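Local coordinates for diaminopimelate decarboxylase (Psychromonas ingrahamii, PDB 4XG1), which probably catalyses the pyridoxal-phosphate-dependent decarboxylation of meso-diaminopimelate to L-lysine, the last step of lysine biosynthesis by the diaminopimelate pathway, at residues Ile151-Asp156 and Ile212-Lys217; Gly196-Ile201 and His234-Gly239. All coordinates share one frame; numbering follows the deposited sequence.

Contact 1. Residues Ile151-Asp156 and Ile212-Lys217; sequences INPNID and IEALDK
Lys217 reaches from the helix across Asn154, and its ammonium group grips that residue at two oxygens. The bond from Lys217 NZ to Asn154 OD1 measures 2.8 Å, with the donor 40° above the plane of the side-chain amide, whereas NZ meets the backbone O of Asn154 at 3.0 Å and with less tilt from the carbonyl plane. A bend at chi2 swings the outer lysine chain over the turn, and Asn154 answers with CG set between its own N and carbonyl carbon (chi1 46°), where OD1 and O can face the same ammonium. A long, flexible cation suits this place: its methylenes cross the amide, CD lying near both OD1 and ND2, while the ammonium is met by two neutral carbonyl oxygens. Asn154 is the centre of an inverse gamma turn, closed by a weak bond from Ile155 N to Pro153 O.

The segments belong to the TIM-barrel domain of the class-II decarboxylases: 151-156 carries the end of strand 145-152 into the loop beyond it, and 212-217 lies on helix 209-227, which packs outside the barrel. Between the polar ends sits an apolar patch. The small Ala214 lets two side chains approach the helix, its CB meeting Pro153 CG at 4.0 Å and also Ile155 CD1. The isoleucine side chain crosses that of Glu213, its CD1 3.7 Å from Glu213 CG; Leu167 of helix 161-169 also touches Pro153 and Ile155. Extended beyond CG, Glu213 brings OE2 to within 2.9 Å of Asp156 N in a fairly straight bond (163°), although the N-H arrives from above the carboxylate plane. The carboxylate of Asp156 leads away from the helix, where OD2 is hydrogen-bonded to Thr159.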
loop_
_atom_site.group_PDB
_atom_site.type_symbol
_atom_site.label_atom_id
_atom_site.label_comp_id
_atom_site.label_asym_id
_atom_site.label_seq_id
_atom_site.Cartn_x
_atom_site.Cartn_y
_atom_site.Cartn_z
ATOM N N ILE B 151 0.133 -4.946 27.126
ATOM C CA ILE B 151 0.436 -3.975 28.111
ATOM C C ILE B 151 1.507 -3.053 27.600
ATOM O O ILE B 151 2.426 -3.462 26.897
ATOM C CB ILE B 151 0.990 -4.652 29.385
ATOM C CG1 ILE B 151 -0.070 -5.526 30.018
ATOM C CG2 ILE B 151 1.505 -3.622 30.394
ATOM C CD1 ILE B 151 -1.348 -4.785 30.326
ATOM N N ASN B 152 1.322 -1.784 27.916
ATOM C CA ASN B 152 2.282 -0.768 27.623
ATOM C C ASN B 152 3.029 -0.430 28.893
ATOM O O ASN B 152 2.558 0.373 29.715
ATOM C CB ASN B 152 1.589 0.481 27.050
ATOM C CG ASN B 152 0.722 0.163 25.848
ATOM O OD1 ASN B 152 0.894 -0.856 25.214
ATOM N ND2 ASN B 152 -0.212 1.053 25.532
ATOM N N PRO B 153 4.232 -0.999 29.030
ATOM C CA PRO B 153 5.038 -0.590 30.159
ATOM C C PRO B 153 5.439 0.871 30.161
ATOM O O PRO B 153 5.472 1.540 29.129
ATOM C CB PRO B 153 6.271 -1.470 30.060
ATOM C CG PRO B 153 6.207 -2.180 28.744
ATOM C CD PRO B 153 5.032 -1.674 27.981
ATOM N N ASN B 154 5.854 1.311 31.327
ATOM C CA ASN B 154 6.201 2.664 31.586
ATOM C C ASN B 154 7.687 2.634 31.386
ATOM O O ASN B 154 8.470 2.616 32.342
ATOM C CB ASN B 154 5.860 3.027 33.039
ATOM C CG ASN B 154 6.318 1.961 34.052
ATOM O OD1 ASN B 154 7.339 2.162 34.698
ATOM N ND2 ASN B 154 5.578 0.830 34.199
ATOM N N ILE B 155 8.086 2.558 30.124
ATOM C CA ILE B 155 9.482 2.716 29.763
ATOM C C ILE B 155 9.908 4.160 30.112
ATOM O O ILE B 155 9.141 5.117 29.922
ATOM C CB ILE B 155 9.655 2.428 28.267
ATOM C CG1 ILE B 155 9.293 0.945 27.977
ATOM C CG2 ILE B 155 11.043 2.833 27.744
ATOM C CD1 ILE B 155 9.837 -0.113 28.944
ATOM N N ASP B 156 11.120 4.304 30.647
ATOM C CA ASP B 156 11.718 5.596 30.951
ATOM C C ASP B 156 12.028 6.453 29.703
ATOM O O ASP B 156 12.879 6.111 28.847
ATOM C CB ASP B 156 12.974 5.346 31.769
ATOM C CG ASP B 156 13.723 6.612 32.107
ATOM O OD1 ASP B 156 13.090 7.597 32.561
ATOM O OD2 ASP B 156 14.950 6.612 31.905
ATOM N N ILE B 212 14.672 -5.112 27.586
ATOM C CA ILE B 212 14.905 -5.491 28.971
ATOM C C ILE B 212 14.069 -4.646 29.883
ATOM O O ILE B 212 13.364 -5.124 30.771
ATOM C CB ILE B 212 16.375 -5.294 29.345
ATOM C CG1 ILE B 212 17.295 -6.139 28.466
ATOM C CG2 ILE B 212 16.580 -5.691 30.788
ATOM C CD1 ILE B 212 17.001 -7.627 28.469
ATOM N N GLU B 213 14.161 -3.348 29.680
ATOM C CA GLU B 213 13.334 -2.450 30.470
ATOM C C GLU B 213 11.889 -2.888 30.484
ATOM O O GLU B 213 11.253 -2.902 31.525
ATOM C CB GLU B 213 13.472 -1.018 29.992
ATOM C CG GLU B 213 12.879 -0.071 31.030
ATOM C CD GLU B 213 13.339 1.376 30.939
ATOM O OE1 GLU B 213 14.241 1.734 30.123
ATOM O OE2 GLU B 213 12.799 2.173 31.723
ATOM N N ALA B 214 11.375 -3.266 29.330
ATOM C CA ALA B 214 9.998 -3.727 29.202
ATOM C C ALA B 214 9.746 -5.036 29.948
ATOM O O ALA B 214 8.733 -5.195 30.651
ATOM C CB ALA B 214 9.652 -3.908 27.729
ATOM N N LEU B 215 10.668 -5.973 29.777
ATOM C CA LEU B 215 10.590 -7.213 30.514
ATOM C C LEU B 215 10.479 -7.007 32.040
ATOM O O LEU B 215 9.484 -7.433 32.688
ATOM C CB LEU B 215 11.803 -8.074 30.181
ATOM C CG LEU B 215 11.986 -9.363 30.963
ATOM C CD1 LEU B 215 10.695 -10.151 30.938
ATOM C CD2 LEU B 215 13.111 -10.138 30.363
ATOM N N ASP B 216 11.471 -6.313 32.604
ATOM C CA ASP B 216 11.462 -5.966 34.037
ATOM C C ASP B 216 10.083 -5.547 34.508
ATOM O O ASP B 216 9.561 -6.102 35.462
ATOM C CB ASP B 216 12.487 -4.866 34.324
ATOM C CG ASP B 216 13.945 -5.360 34.197
ATOM O OD1 ASP B 216 14.151 -6.596 34.080
ATOM O OD2 ASP B 216 14.886 -4.525 34.195
ATOM N N LYS B 217 9.473 -4.579 33.850
ATOM C CA LYS B 217 8.210 -4.018 34.353
ATOM C C LYS B 217 7.076 -4.947 34.200
ATOM O O LYS B 217 6.079 -4.838 34.916
ATOM C CB LYS B 217 7.870 -2.740 33.632
ATOM C CG LYS B 217 9.146 -1.914 33.515
ATOM C CD LYS B 217 9.055 -0.705 34.388
ATOM C CE LYS B 217 10.126 0.238 33.928
ATOM N NZ LYS B 217 10.041 1.511 34.664
#

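Contact 2. Residues Gly196-Ile201 and His234-Gly239; sequences GVDCHI and HLDLGG. With LLP ((2S)-2-amino-6-[[3-hydroxy-2-methyl-5-(phosphonooxymethyl)pyridin-4-yl]methylideneamino]hexanoic acid), chain T; SCN (thiocyanate ion), chain M.
The His200 ring lies flat against the pyridine of LLP, whose C3 sits 3.5 Å above the ring plane and over its centre. At the ring edge, Gly239 N donates in plane to ND1 (3.1 Å), and NE2 makes a weak bond to the thiocyanate nitrogen. Placing CG anti to the backbone N (chi1 175°) carries the imidazole to the cofactor. With an alanine in place of His200, one face of the pyridine would probably lose the ring lying over it and Gly239 N its acceptor. The His234 ring has Gly196 CA over one face in a CH-pi contact, 3.9 Å from its centroid; glycine suits this position because the ring lies where a CB would be.

Strands 192-198 and 234-236 are parallel neighbours in the TIM barrel, joined through helix 209-227 in a beta-alpha-beta crossover. Their ladder includes a nearly linear bond from Asp236 N to Val197 O, 2.7 Å long. Val197 CG1 packs against Leu235 CD1 on the helix side. On the other face Asp198 OD1 and Asp236 OD1 stand 3.4 Å apart, not hydrogen-bonded; such crowding could raise one pKa. Asp236 OD1 also accepts from Gly238 N, closing an Asx turn that leads to Gly239, near LLP OP3.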
loop_
_atom_site.group_PDB
_atom_site.type_symbol
_atom_site.label_atom_id
_atom_site.label_comp_id
_atom_site.label_asym_id
_atom_site.label_seq_id
_atom_site.Cartn_x
_atom_site.Cartn_y
_atom_site.Cartn_z
ATOM N N GLY B 196 -1.877 -15.246 29.819
ATOM C CA GLY B 196 -0.605 -14.573 29.624
ATOM C C GLY B 196 -0.578 -13.087 29.756
ATOM O O GLY B 196 -1.585 -12.431 30.014
ATOM N N VAL B 197 0.635 -12.568 29.599
ATOM C CA VAL B 197 0.872 -11.141 29.471
ATOM C C VAL B 197 1.613 -10.890 28.170
ATOM O O VAL B 197 2.570 -11.606 27.820
ATOM C CB VAL B 197 1.681 -10.640 30.672
ATOM C CG1 VAL B 197 2.328 -9.277 30.402
ATOM C CG2 VAL B 197 0.755 -10.535 31.867
ATOM N N ASP B 198 1.218 -9.825 27.486
ATOM C CA ASP B 198 1.771 -9.509 26.166
ATOM C C ASP B 198 2.215 -8.052 26.039
ATOM O O ASP B 198 1.662 -7.153 26.676
ATOM C CB ASP B 198 0.687 -9.815 25.118
ATOM C CG ASP B 198 1.026 -9.286 23.744
ATOM O OD1 ASP B 198 2.007 -9.786 23.121
ATOM O OD2 ASP B 198 0.301 -8.361 23.315
ATOM N N CYS B 199 3.247 -7.832 25.231
ATOM C CA CYS B 199 3.568 -6.503 24.806
ATOM C C CYS B 199 4.286 -6.449 23.458
ATOM O O CYS B 199 4.894 -7.442 23.006
ATOM C CB CYS B 199 4.425 -5.804 25.841
ATOM S SG CYS B 199 6.135 -6.394 25.769
ATOM N N HIS B 200 4.210 -5.277 22.825
ATOM C CA HIS B 200 5.010 -5.029 21.657
ATOM C C HIS B 200 5.400 -3.539 21.671
ATOM O O HIS B 200 4.532 -2.710 21.648
ATOM C CB HIS B 200 4.241 -5.435 20.383
ATOM C CG HIS B 200 4.963 -5.106 19.120
ATOM N ND1 HIS B 200 5.920 -5.931 18.582
ATOM C CD2 HIS B 200 4.902 -4.027 18.309
ATOM C CE1 HIS B 200 6.438 -5.375 17.503
ATOM N NE2 HIS B 200 5.818 -4.226 17.298
ATOM N N ILE B 201 6.689 -3.234 21.725
ATOM C CA ILE B 201 7.134 -1.895 22.095
ATOM C C ILE B 201 7.533 -0.993 20.918
ATOM O O ILE B 201 7.621 0.226 21.072
ATOM C CB ILE B 201 8.310 -1.919 23.087
ATOM C CG1 ILE B 201 9.466 -2.782 22.589
ATOM C CG2 ILE B 201 7.831 -2.498 24.393
ATOM C CD1 ILE B 201 10.768 -2.502 23.309
ATOM N N HIS B 234 2.264 -17.668 30.390
ATOM C CA HIS B 234 3.296 -17.175 29.439
ATOM C C HIS B 234 3.385 -15.653 29.365
ATOM O O HIS B 234 2.442 -14.926 29.707
ATOM C CB HIS B 234 3.069 -17.752 28.031
ATOM C CG HIS B 234 1.806 -17.281 27.379
ATOM N ND1 HIS B 234 1.711 -16.068 26.726
ATOM C CD2 HIS B 234 0.575 -17.855 27.291
ATOM C CE1 HIS B 234 0.475 -15.901 26.288
ATOM N NE2 HIS B 234 -0.230 -16.977 26.604
ATOM N N LEU B 235 4.553 -15.215 28.921
ATOM C CA LEU B 235 4.848 -13.818 28.694
ATOM C C LEU B 235 5.307 -13.629 27.261
ATOM O O LEU B 235 6.321 -14.216 26.835
ATOM C CB LEU B 235 5.979 -13.374 29.607
ATOM C CG LEU B 235 6.463 -11.933 29.400
ATOM C CD1 LEU B 235 5.404 -10.936 29.828
ATOM C CD2 LEU B 235 7.750 -11.739 30.173
ATOM N N ASP B 236 4.553 -12.816 26.526
ATOM C CA ASP B 236 4.809 -12.565 25.107
ATOM C C ASP B 236 5.488 -11.191 24.955
ATOM O O ASP B 236 4.918 -10.151 25.273
ATOM C CB ASP B 236 3.460 -12.609 24.362
ATOM C CG ASP B 236 3.615 -12.511 22.833
ATOM O OD1 ASP B 236 4.534 -11.840 22.320
ATOM O OD2 ASP B 236 2.731 -13.031 22.139
ATOM N N LEU B 237 6.705 -11.202 24.471
ATOM C CA LEU B 237 7.492 -9.991 24.333
ATOM C C LEU B 237 7.466 -9.306 22.955
ATOM O O LEU B 237 8.255 -8.409 22.678
ATOM C CB LEU B 237 8.935 -10.319 24.699
ATOM C CG LEU B 237 9.062 -10.719 26.157
ATOM C CD1 LEU B 237 10.477 -11.198 26.448
ATOM C CD2 LEU B 237 8.682 -9.552 27.074
ATOM N N GLY B 238 6.541 -9.721 22.099
ATOM C CA GLY B 238 6.356 -9.118 20.803
ATOM C C GLY B 238 7.567 -9.286 19.934
ATOM O O GLY B 238 8.378 -10.204 20.148
ATOM N N GLY B 239 7.651 -8.447 18.904
ATOM C CA GLY B 239 8.790 -8.419 17.995
ATOM C C GLY B 239 9.502 -7.103 18.208
ATOM O O GLY B 239 9.511 -6.596 19.337
HETATM N N1 LLP T . 3.921 -8.203 16.975
HETATM C C2 LLP T . 3.056 -7.188 16.867
HETATM C "C2'" LLP T . 1.881 -7.121 17.809
HETATM C C3 LLP T . 3.287 -6.191 15.805
HETATM O O3 LLP T . 2.458 -5.130 15.673
HETATM C C4 LLP T . 4.456 -6.329 14.929
HETATM C "C4'" LLP T . 4.795 -5.352 13.848
HETATM C C5 LLP T . 5.338 -7.493 15.151
HETATM C C6 LLP T . 4.999 -8.379 16.163
HETATM C "C5'" LLP T . 6.555 -7.763 14.309
HETATM O OP4 LLP T . 7.485 -6.756 14.369
HETATM P P LLP T . 8.908 -6.820 13.635
HETATM O OP1 LLP T . 8.571 -7.274 12.222
HETATM O OP2 LLP T . 9.584 -5.441 13.820
HETATM O OP3 LLP T . 9.825 -7.742 14.463
HETATM N N LLP T . 5.350 -1.657 7.745
HETATM C CA LLP T . 6.482 -1.305 8.696
HETATM C CB LLP T . 6.641 -2.364 9.781
HETATM C CG LLP T . 5.951 -2.083 11.102
HETATM C CD LLP T . 5.150 -3.266 11.599
HETATM C CE LLP T . 4.655 -3.009 13.035
HETATM N NZ LLP T . 4.024 -4.126 13.766
HETATM C C LLP T . 7.775 -1.280 7.919
HETATM O O LLP T . 7.823 -1.612 6.747
HETATM O OXT LLP T . 8.835 -0.945 8.423
HETATM S S SCN M . 3.851 -0.671 17.744
HETATM C C SCN M . 4.648 -1.093 16.515
HETATM N N SCN M . 5.326 -1.431 15.638
HETATM O O HOH W 1 7.994 -5.722 21.652
#

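Contact 2 is wholly buried, while contact 1 is only partly so, running from buried Pro153 and Ile155 to exposed Asp156. Both belong to the same barrel. Contact 2 pairs the strands on either side of helix 209-227 in sequence, whereas contact 1 fastens that helix to the loop after strand 145-152, the other neighbour of strand 192-198. They meet through a probable hydrogen bond from Ile151 N to Asp198 O, and through Leu215 packing on Leu235. Their chemistry follows their places: long charged side chains grip the loop's backbone and the Asn154 amide in contact 1, whereas contact 2 combines strand bonds and close-set carboxylates with a histidine on the cofactor.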